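Endoglucanase CEL5A (Eubacterium cellulosolvens, PDB 4AFD) probably binds beta-glucans such as cellulose-derived chains and xyloglucan through its N-terminal carbohydrate-binding module, tethering the cellulose-degrading enzyme to its substrate. Local coordinates at residues 45-50 / 87-92; 60-65 / 105-110; 74-79 / 91-96. All coordinates share one frame; numbering follows the deposited sequence.

Interaction 1: residues 45-50 / 87-92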
loop_
_atom_site.group_PDB
_atom_site.type_symbol
_atom_site.label_atom_id
_atom_site.label_comp_id
_atom_site.label_asym_id
_atom_site.label_seq_id
_atom_site.Cartn_x
_atom_site.Cartn_y
_atom_site.Cartn_z
ATOM N N ASN A 45 5.866 -0.005 -14.958
ATOM C CA ASN A 45 4.841 0.979 -14.665
ATOM C C ASN A 45 3.539 0.345 -14.101
ATOM O O ASN A 45 2.533 0.146 -14.807
ATOM C CB ASN A 45 4.511 1.807 -15.898
ATOM C CG ASN A 45 3.818 3.038 -15.521
ATOM O OD1 ASN A 45 3.780 3.511 -14.331
ATOM N ND2 ASN A 45 3.286 3.725 -16.564
ATOM N N PHE A 46 3.360 0.382 -12.879
ATOM C CA PHE A 46 2.302 -0.427 -12.272
ATOM C C PHE A 46 1.244 0.445 -11.592
ATOM O O PHE A 46 1.454 1.663 -11.304
ATOM C CB PHE A 46 2.894 -1.373 -11.229
ATOM C CG PHE A 46 3.511 -0.734 -10.028
ATOM C CD1 PHE A 46 2.697 -0.342 -8.910
ATOM C CD2 PHE A 46 4.841 -0.472 -9.977
ATOM C CE1 PHE A 46 3.262 0.303 -7.857
ATOM C CE2 PHE A 46 5.416 0.130 -8.883
ATOM C CZ PHE A 46 4.632 0.558 -7.805
ATOM N N GLU A 47 0.045 -0.147 -11.383
ATOM C CA GLU A 47 -0.954 0.407 -10.496
ATOM C C GLU A 47 -1.329 -0.647 -9.479
ATOM O O GLU A 47 -1.185 -1.864 -9.788
ATOM C CB GLU A 47 -2.263 0.735 -11.234
ATOM C CG GLU A 47 -2.044 1.857 -12.234
ATOM C CD GLU A 47 -3.328 2.295 -12.888
ATOM O OE1 GLU A 47 -4.385 1.596 -12.762
ATOM O OE2 GLU A 47 -3.151 3.342 -13.585
ATOM N N ILE A 48 -1.667 -0.262 -8.256
ATOM C CA ILE A 48 -2.200 -1.215 -7.280
ATOM C C ILE A 48 -3.622 -0.869 -7.044
ATOM O O ILE A 48 -3.968 0.353 -6.789
ATOM C CB ILE A 48 -1.397 -1.160 -5.984
ATOM C CG1 ILE A 48 0.076 -1.577 -6.204
ATOM C CG2 ILE A 48 -2.093 -2.078 -4.973
ATOM C CD1 ILE A 48 1.003 -1.226 -5.047
ATOM N N LYS A 49 -4.514 -1.820 -7.159
ATOM C CA LYS A 49 -5.953 -1.583 -6.962
ATOM C C LYS A 49 -6.478 -2.417 -5.838
ATOM O O LYS A 49 -6.192 -3.650 -5.769
ATOM C CB LYS A 49 -6.720 -1.940 -8.223
ATOM C CG LYS A 49 -6.245 -1.107 -9.437
ATOM C CD LYS A 49 -7.239 -1.240 -10.584
ATOM C CE LYS A 49 -6.622 -0.562 -11.804
ATOM N NZ LYS A 49 -7.660 -0.738 -12.910
ATOM N N VAL A 50 -7.202 -1.807 -4.902
ATOM C CA VAL A 50 -7.650 -2.494 -3.692
ATOM C C VAL A 50 -9.119 -2.422 -3.646
ATOM O O VAL A 50 -9.698 -1.276 -3.641
ATOM C CB VAL A 50 -7.047 -1.864 -2.427
ATOM C CG1 VAL A 50 -7.499 -2.616 -1.181
ATOM C CG2 VAL A 50 -5.513 -1.807 -2.480
ATOM N N VAL A 87 -7.455 3.125 -6.287
ATOM C CA VAL A 87 -6.334 2.966 -7.259
ATOM C C VAL A 87 -5.179 3.763 -6.856
ATOM O O VAL A 87 -5.358 4.977 -6.564
ATOM C CB VAL A 87 -6.855 3.360 -8.652
ATOM C CG1 VAL A 87 -5.727 3.268 -9.693
ATOM C CG2 VAL A 87 -8.118 2.514 -9.051
ATOM N N PHE A 88 -3.970 3.198 -6.809
ATOM C CA PHE A 88 -2.741 3.877 -6.517
ATOM C C PHE A 88 -1.793 3.670 -7.710
ATOM O O PHE A 88 -1.790 2.579 -8.309
ATOM C CB PHE A 88 -2.058 3.304 -5.252
ATOM C CG PHE A 88 -2.915 3.333 -4.017
ATOM C CD1 PHE A 88 -3.765 2.283 -3.736
ATOM C CD2 PHE A 88 -2.890 4.404 -3.139
ATOM C CE1 PHE A 88 -4.516 2.224 -2.567
ATOM C CE2 PHE A 88 -3.659 4.432 -2.007
ATOM C CZ PHE A 88 -4.468 3.323 -1.698
ATOM N N THR A 89 -1.091 4.705 -8.152
ATOM C CA THR A 89 -0.232 4.535 -9.376
ATOM C C THR A 89 1.225 4.692 -9.010
ATOM O O THR A 89 1.597 5.384 -8.038
ATOM C CB THR A 89 -0.569 5.602 -10.409
ATOM O OG1 THR A 89 -0.117 6.882 -9.962
ATOM C CG2 THR A 89 -2.111 5.616 -10.801
ATOM N N LYS A 90 2.072 4.079 -9.820
ATOM C CA LYS A 90 3.486 4.209 -9.624
ATOM C C LYS A 90 3.910 5.687 -9.630
ATOM O O LYS A 90 4.748 6.108 -8.818
ATOM C CB LYS A 90 4.304 3.398 -10.590
ATOM C CG LYS A 90 5.785 3.564 -10.373
ATOM C CD LYS A 90 6.585 2.696 -11.346
ATOM C CE LYS A 90 8.071 2.831 -11.103
ATOM N NZ LYS A 90 8.785 1.813 -12.002
ATOM N N GLU A 91 3.395 6.477 -10.577
ATOM C CA GLU A 91 3.866 7.865 -10.634
ATOM C C GLU A 91 3.513 8.582 -9.312
ATOM O O GLU A 91 4.340 9.371 -8.794
ATOM C CB GLU A 91 3.108 8.504 -11.821
ATOM C CG GLU A 91 3.305 10.005 -11.943
ATOM C CD GLU A 91 2.671 10.617 -13.180
ATOM O OE1 GLU A 91 2.336 9.888 -14.132
ATOM O OE2 GLU A 91 2.586 11.890 -13.214
ATOM N N GLN A 92 2.304 8.366 -8.779
ATOM C CA GLN A 92 1.905 8.990 -7.538
ATOM C C GLN A 92 2.850 8.526 -6.413
ATOM O O GLN A 92 3.301 9.296 -5.513
ATOM C CB GLN A 92 0.454 8.575 -7.381
ATOM C CG GLN A 92 -0.023 8.983 -6.109
ATOM C CD GLN A 92 -1.310 8.128 -5.719
ATOM O OE1 GLN A 92 -1.563 6.940 -6.120
ATOM N NE2 GLN A 92 -2.048 8.701 -4.834
HETATM O O HOH W 1 2.056 5.371 -12.982
#
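Three backbone hydrogen bonds join strand 46-50 to strand 87-89 and the first turn of the helix that follows. Ile-48 and Phe-88 form the antiparallel hydrogen-bonded pair, Phe-88 N giving to Ile-48 O at 2.8 Å and Ile-48 N to Phe-88 O. Where the strand turns into helix, Lys-90 N still reaches Phe-46 O at 2.9 Å. The axes run at 161°, and the non-hydrogen-bonded pairs are Glu-47 with Thr-89 and Lys-49 with Val-87.

Apolar contact centres on the Phe-46 ring. With CG held between the backbone N and the carbonyl carbon (chi1 65°), the ring turns one face to Lys-90, whose CB sits over its centre, 3.9 Å from the centroid, in a CH-pi contact. The extended lysine chain then crosses the ring, CD lying 3.7 Å from Phe-46 CE2, and its NZ bonds to the carbonyls of Leu-42 and Lys-44. With an alanine in place of Phe-46, the Lys-90 methylenes would probably lose the surface they lie on and the chain be freer to move.

In van der Waals contact on the other face, Glu-47 lies beside Thr-89, pointing the same way, its OE2 3.7 Å from Thr-89 CG2.

Polar side-chain contacts gather at the helix start. Thr-89 and Gln-92 make a capping box: Gln-92 N gives to Thr-89 OG1 and Thr-89 N to Gln-92 OE1, both 3.1 Å. A water bridges Asn-45 OD1 to Glu-91 N, tying the start of segment 45-50 to the helix turn.

Strand 46-53 lies between 85-89 and 119-128 in the antiparallel sheet. Ile-48 touches Ile-124 of strand 119-128, while Phe-88 reaches Leu-59 and Ile-76, so the Phe-88 side of this sheet packs against strands 57-63 and 72-76 of the other sheet.

Interaction 2: residues 60-65 / 105-110. With BGC (beta-D-glucopyranose), chain B.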
loop_
_atom_site.group_PDB
_atom_site.type_symbol
_atom_site.label_atom_id
_atom_site.label_comp_id
_atom_site.label_asym_id
_atom_site.label_seq_id
_atom_site.Cartn_x
_atom_site.Cartn_y
_atom_site.Cartn_z
ATOM N N ILE A 60 1.286 2.783 2.084
ATOM C CA ILE A 60 2.577 3.279 2.671
ATOM C C ILE A 60 3.666 2.643 1.877
ATOM O O ILE A 60 3.757 1.382 1.767
ATOM C CB ILE A 60 2.732 2.879 4.134
ATOM C CG1 ILE A 60 1.488 3.071 5.087
ATOM C CG2 ILE A 60 4.068 3.423 4.683
ATOM C CD1 ILE A 60 1.162 4.463 5.027
ATOM N N PHE A 61 4.633 3.426 1.368
ATOM C CA PHE A 61 5.951 2.965 0.957
ATOM C C PHE A 61 6.961 3.506 1.923
ATOM O O PHE A 61 6.902 4.791 2.092
ATOM C CB PHE A 61 6.300 3.425 -0.482
ATOM C CG PHE A 61 5.822 2.461 -1.575
ATOM C CD1 PHE A 61 4.503 1.907 -1.589
ATOM C CD2 PHE A 61 6.689 2.087 -2.560
ATOM C CE1 PHE A 61 4.158 1.036 -2.615
ATOM C CE2 PHE A 61 6.273 1.256 -3.658
ATOM C CZ PHE A 61 5.010 0.714 -3.571
ATOM N N ALA A 62 7.815 2.754 2.595
ATOM C CA ALA A 62 8.673 3.307 3.631
ATOM C C ALA A 62 10.072 2.819 3.446
ATOM O O ALA A 62 10.340 1.651 2.981
ATOM C CB ALA A 62 8.124 3.048 5.024
ATOM N N ARG A 63 11.042 3.657 3.834
ATOM C CA ARG A 63 12.476 3.312 3.968
ATOM C C ARG A 63 12.862 3.625 5.359
ATOM O O ARG A 63 12.621 4.786 5.819
ATOM C CB ARG A 63 13.290 4.120 2.991
ATOM C CG ARG A 63 14.792 3.801 3.052
ATOM C CD ARG A 63 15.616 4.679 2.135
ATOM N NE ARG A 63 15.646 6.079 2.664
ATOM C CZ ARG A 63 16.111 7.095 1.948
ATOM N NH1 ARG A 63 16.381 7.005 0.665
ATOM N NH2 ARG A 63 16.196 8.281 2.532
ATOM N N TRP A 64 13.419 2.724 6.132
ATOM C CA TRP A 64 13.881 3.062 7.505
ATOM C C TRP A 64 15.127 3.897 7.445
ATOM O O TRP A 64 15.894 3.806 6.523
ATOM C CB TRP A 64 14.106 1.733 8.311
ATOM C CG TRP A 64 12.983 0.742 8.138
ATOM C CD1 TRP A 64 13.127 -0.646 7.947
ATOM C CD2 TRP A 64 11.568 0.963 8.247
ATOM N NE1 TRP A 64 11.883 -1.212 7.906
ATOM C CE2 TRP A 64 10.907 -0.328 8.055
ATOM C CE3 TRP A 64 10.740 2.091 8.415
ATOM C CZ2 TRP A 64 9.507 -0.442 8.030
ATOM C CZ3 TRP A 64 9.295 1.864 8.431
ATOM C CH2 TRP A 64 8.736 0.657 8.239
ATOM N N GLU A 65 15.317 4.707 8.480
ATOM C CA GLU A 65 16.552 5.505 8.575
ATOM C C GLU A 65 17.771 4.549 8.573
ATOM O O GLU A 65 17.783 3.490 9.200
ATOM C CB GLU A 65 16.504 6.382 9.862
ATOM C CG GLU A 65 17.671 7.356 9.950
ATOM C CD GLU A 65 17.536 8.268 11.146
ATOM O OE1 GLU A 65 16.417 8.597 11.629
ATOM O OE2 GLU A 65 18.635 8.728 11.609
ATOM N N LEU A 105 13.875 0.360 -0.878
ATOM C CA LEU A 105 12.511 0.261 -0.272
ATOM C C LEU A 105 12.428 -0.789 0.801
ATOM O O LEU A 105 12.657 -2.015 0.463
ATOM C CB LEU A 105 11.541 0.004 -1.383
ATOM C CG LEU A 105 10.053 -0.093 -0.965
ATOM C CD1 LEU A 105 9.489 1.211 -0.349
ATOM C CD2 LEU A 105 9.205 -0.547 -2.103
ATOM N N ASP A 106 12.102 -0.460 2.034
ATOM C CA ASP A 106 11.980 -1.452 3.120
ATOM C C ASP A 106 10.636 -2.029 3.307
ATOM O O ASP A 106 10.500 -3.158 3.855
ATOM C CB ASP A 106 12.476 -0.829 4.444
ATOM C CG ASP A 106 13.882 -0.614 4.486
ATOM O OD1 ASP A 106 14.688 -1.588 4.211
ATOM O OD2 ASP A 106 14.430 0.483 4.745
ATOM N N TYR A 107 9.562 -1.334 2.959
ATOM C CA TYR A 107 8.204 -1.701 3.431
ATOM C C TYR A 107 7.114 -1.198 2.503
ATOM O O TYR A 107 7.186 0.004 2.074
ATOM C CB TYR A 107 8.014 -1.053 4.859
ATOM C CG TYR A 107 6.674 -1.259 5.453
ATOM C CD1 TYR A 107 6.315 -2.472 6.043
ATOM C CD2 TYR A 107 5.734 -0.228 5.474
ATOM C CE1 TYR A 107 5.108 -2.648 6.606
ATOM C CE2 TYR A 107 4.505 -0.392 6.052
ATOM C CZ TYR A 107 4.176 -1.594 6.615
ATOM O OH TYR A 107 2.940 -1.738 7.191
ATOM N N ILE A 108 6.133 -2.013 2.236
ATOM C CA ILE A 108 4.898 -1.637 1.569
ATOM C C ILE A 108 3.777 -2.072 2.436
ATOM O O ILE A 108 3.732 -3.244 2.893
ATOM C CB ILE A 108 4.788 -2.331 0.187
ATOM C CG1 ILE A 108 5.951 -1.878 -0.734
ATOM C CG2 ILE A 108 3.419 -2.053 -0.441
ATOM C CD1 ILE A 108 6.053 -2.756 -1.984
ATOM N N GLY A 109 2.831 -1.173 2.826
ATOM C CA GLY A 109 1.697 -1.565 3.665
ATOM C C GLY A 109 0.407 -0.955 3.201
ATOM O O GLY A 109 0.401 0.235 2.733
ATOM N N VAL A 110 -0.675 -1.658 3.267
ATOM C CA VAL A 110 -2.019 -1.118 3.022
ATOM C C VAL A 110 -2.661 -1.036 4.366
ATOM O O VAL A 110 -2.753 -2.069 5.081
ATOM C CB VAL A 110 -2.811 -2.038 2.109
ATOM C CG1 VAL A 110 -4.236 -1.517 1.987
ATOM C CG2 VAL A 110 -2.171 -2.193 0.735
HETATM C C2 BGC B . 9.470 -0.650 11.682
HETATM C C3 BGC B . 10.773 -1.355 12.128
HETATM C C4 BGC B . 11.950 -0.427 11.775
HETATM C C5 BGC B . 11.707 0.868 12.666
HETATM C C6 BGC B . 12.830 1.982 12.701
HETATM C C1 BGC B . 9.389 0.780 12.349
HETATM O O2 BGC B . 8.391 -1.441 12.126
HETATM O O3 BGC B . 10.969 -2.541 11.424
HETATM O O4 BGC B . 13.171 -1.032 12.130
HETATM O O5 BGC B . 10.590 1.513 12.102
HETATM O O6 BGC B . 13.968 1.538 11.997
#
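Trp-64, its CG anti to the carbonyl carbon (chi1 -45°), and Asp-106, with CG placed likewise beside its own backbone N (chi1 -70°), bring indole and carboxylate together with their planes only 6° apart. They meet where a classic beta bulge ends the antiparallel pairing of strands 57-63 and 107-112: Asp-106 and Tyr-107 both face Ala-62. Ala-62 O accepts from Asp-106 N at 2.9 Å and weakly from Tyr-107 N, while Ala-62 N gives to Tyr-107 O. Beyond the bulge, Ile-60 and Gly-109 exchange two regular backbone bonds.

The carboxylate has two donors: Asp-106 OD2 takes Trp-64 N on its anti side at 2.8 Å and also bonds His-66 NE2, which together should fix its rotation. On the side bearing Phe-61, Ile-108 CG1 lies over the centre of the phenyl ring, and Leu-105 CD2 touches Phe-61 CD2 at 3.7 Å. Tyr-107 lies on the other side, its CB 3.6 Å from Trp-64 CZ2 and its OH bonded to Glu-30.

Trp-64 belongs to the glycan pocket, and its indole is packed from both faces, backed by protein and presented to sugar. Asp-106 CB lies over the five-membered ring, 3.7 Å from its centroid; over the opposite face the glucose of chain B brings its C2 to 3.7 Å from Trp-64 CZ2.

Interaction 3: residues 74-79 / 91-96. With BGC (beta-D-glucopyranose), chain C.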
loop_
_atom_site.group_PDB
_atom_site.type_symbol
_atom_site.label_atom_id
_atom_site.label_comp_id
_atom_site.label_asym_id
_atom_site.label_seq_id
_atom_site.Cartn_x
_atom_site.Cartn_y
_atom_site.Cartn_z
ATOM N N ALA A 74 6.137 7.367 3.065
ATOM C CA ALA A 74 5.301 7.892 1.917
ATOM C C ALA A 74 3.867 7.382 2.177
ATOM O O ALA A 74 3.576 6.215 1.750
ATOM C CB ALA A 74 5.898 7.520 0.664
ATOM N N GLN A 75 3.063 8.044 2.899
ATOM C CA GLN A 75 1.698 7.691 3.102
ATOM C C GLN A 75 0.859 8.355 2.032
ATOM O O GLN A 75 0.810 9.629 1.990
ATOM C CB GLN A 75 1.305 8.167 4.451
ATOM C CG GLN A 75 -0.038 7.828 4.921
ATOM C CD GLN A 75 -0.198 8.123 6.340
ATOM O OE1 GLN A 75 0.568 7.812 7.228
ATOM N NE2 GLN A 75 -1.336 8.748 6.598
ATOM N N ILE A 76 0.198 7.557 1.214
ATOM C CA ILE A 76 -0.408 7.938 -0.010
ATOM C C ILE A 76 -1.963 7.687 0.160
ATOM O O ILE A 76 -2.335 6.541 0.396
ATOM C CB ILE A 76 0.331 7.030 -1.046
ATOM C CG1 ILE A 76 1.869 7.193 -0.956
ATOM C CG2 ILE A 76 -0.181 7.291 -2.458
ATOM C CD1 ILE A 76 2.713 6.030 -1.496
ATOM N N SER A 77 -2.800 8.684 -0.073
ATOM C CA SER A 77 -4.203 8.490 -0.366
ATOM C C SER A 77 -4.397 7.908 -1.752
ATOM O O SER A 77 -3.564 8.098 -2.601
ATOM C CB SER A 77 -4.849 9.855 -0.338
ATOM O OG SER A 77 -4.698 10.337 0.959
ATOM N N PRO A 78 -5.598 7.324 -2.045
ATOM C CA PRO A 78 -5.769 6.813 -3.420
ATOM C C PRO A 78 -5.561 7.890 -4.489
ATOM O O PRO A 78 -5.995 9.047 -4.291
ATOM C CB PRO A 78 -7.242 6.403 -3.398
ATOM C CG PRO A 78 -7.466 5.999 -1.911
ATOM C CD PRO A 78 -6.652 6.985 -1.139
ATOM N N TYR A 79 -5.004 7.550 -5.605
ATOM C CA TYR A 79 -5.015 8.439 -6.751
ATOM C C TYR A 79 -6.503 8.745 -7.003
ATOM O O TYR A 79 -6.851 9.970 -7.279
ATOM C CB TYR A 79 -4.371 7.758 -7.926
ATOM C CG TYR A 79 -4.240 8.687 -9.135
ATOM C CD1 TYR A 79 -3.601 9.906 -9.003
ATOM C CD2 TYR A 79 -4.627 8.232 -10.376
ATOM C CE1 TYR A 79 -3.424 10.732 -10.196
ATOM C CE2 TYR A 79 -4.470 8.997 -11.585
ATOM C CZ TYR A 79 -3.903 10.205 -11.420
ATOM O OH TYR A 79 -3.849 10.923 -12.663
ATOM N N GLU A 91 3.395 6.477 -10.577
ATOM C CA GLU A 91 3.866 7.865 -10.634
ATOM C C GLU A 91 3.513 8.582 -9.312
ATOM O O GLU A 91 4.340 9.371 -8.794
ATOM C CB GLU A 91 3.108 8.504 -11.821
ATOM C CG GLU A 91 3.305 10.005 -11.943
ATOM C CD GLU A 91 2.671 10.617 -13.180
ATOM O OE1 GLU A 91 2.336 9.888 -14.132
ATOM O OE2 GLU A 91 2.586 11.890 -13.214
ATOM N N GLN A 92 2.304 8.366 -8.779
ATOM C CA GLN A 92 1.905 8.990 -7.538
ATOM C C GLN A 92 2.850 8.526 -6.413
ATOM O O GLN A 92 3.301 9.296 -5.513
ATOM C CB GLN A 92 0.454 8.575 -7.381
ATOM C CG GLN A 92 -0.023 8.983 -6.109
ATOM C CD GLN A 92 -1.310 8.128 -5.719
ATOM O OE1 GLN A 92 -1.563 6.940 -6.120
ATOM N NE2 GLN A 92 -2.048 8.701 -4.834
ATOM N N ILE A 93 3.087 7.198 -6.335
ATOM C CA ILE A 93 3.916 6.620 -5.251
ATOM C C ILE A 93 5.308 7.214 -5.304
ATOM O O ILE A 93 5.873 7.572 -4.283
ATOM C CB ILE A 93 3.930 5.058 -5.380
ATOM C CG1 ILE A 93 2.491 4.509 -5.147
ATOM C CG2 ILE A 93 4.927 4.484 -4.466
ATOM C CD1 ILE A 93 2.304 3.027 -5.683
ATOM N N ALA A 94 5.881 7.296 -6.526
ATOM C CA ALA A 94 7.247 7.805 -6.682
ATOM C C ALA A 94 7.312 9.273 -6.231
ATOM O O ALA A 94 8.347 9.635 -5.604
ATOM C CB ALA A 94 7.595 7.707 -8.173
ATOM N N LYS A 95 6.292 10.067 -6.485
ATOM C CA LYS A 95 6.382 11.454 -6.066
ATOM C C LYS A 95 6.390 11.481 -4.512
ATOM O O LYS A 95 7.182 12.211 -3.867
ATOM C CB LYS A 95 5.169 12.182 -6.593
ATOM C CG LYS A 95 5.031 13.613 -5.998
ATOM C CD LYS A 95 3.785 14.434 -6.395
ATOM C CE LYS A 95 3.780 15.832 -5.689
ATOM N NZ LYS A 95 4.068 15.890 -4.191
ATOM N N ALA A 96 5.562 10.652 -3.841
ATOM C CA ALA A 96 5.555 10.621 -2.375
ATOM C C ALA A 96 6.805 10.001 -1.815
ATOM O O ALA A 96 7.268 10.413 -0.737
ATOM C CB ALA A 96 4.260 9.916 -1.864
HETATM C C2 BGC C . -2.410 11.610 11.289
HETATM C C3 BGC C . -1.801 10.254 10.770
HETATM C C4 BGC C . -0.494 10.032 11.658
HETATM C C5 BGC C . -0.930 9.934 13.227
HETATM C C6 BGC C . 0.281 10.168 14.165
HETATM C C1 BGC C . -2.954 11.231 12.717
HETATM O O1 BGC C . -3.667 12.332 13.254
HETATM O O2 BGC C . -3.460 11.981 10.416
HETATM O O3 BGC C . -1.564 10.226 9.348
HETATM O O4 BGC C . 0.210 8.864 11.347
HETATM O O5 BGC C . -1.871 10.964 13.649
HETATM O O6 BGC C . 0.072 9.387 15.333
#
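Ile-76 and Ala-74 make the tight part of this contact, pointing from strand 74-76 onto the helix. Ile-76, in the conformer described here, spreads its branches over three helix residues: CG1 meets Ala-96 CB at 3.7 Å, CD1 lies 4.0 Å from Ile-93 CG1, and CG2, anti to the backbone N, lies near the Gln-92 amide. Ala-74 CB fits against Ala-96, 3.8 Å from its CB, which lets strand and helix come close at this end.

The other end is looser and more polar. Gln-92 NE2 gives one hydrogen bond to Ser-77 O, 2.8 Å long but bent (132°), the acceptor lying 24° out of the amide plane. Tyr-79, largely exposed, brings its CB to 3.4 Å from Gln-92 OE1.

Gln-75, next along the strand, points away from the helix, and its extended chain carries NE2 to O3 of the chain C glucose at 3.1 Å. Its OE1 accepts from Trp-73 NE1, which should set which end of the amide meets the sugar. The alternation of a beta strand thus puts helix packing on one face and, on the other, the glycan-binding site of this family 65 carbohydrate-binding module.

Along the chain the segments of interactions 1 and 2 alternate, whereas interaction 3 is nested inside the loop closed by 60-65 and 105-110. Centres of interactions 1 and 3 lie about 8 Å apart, those of 2 and 3 about 12 Å, and those of 1 and 2 about 15 Å. Interactions 1 and 3 share the start of helix 90-97; interactions 2 and 3 use strands 57-63 and 72-76, neighbours in the four-stranded sheet. Phe-61 CD2 packs on Ile-93 CG2 at 3.5 Å, and Phe-46 approaches Phe-61. The helix thus connects the sheet holding strands 46-53 and 85-89 with the sheet whose far face, through Trp-64 and Gln-75, meets the glycan.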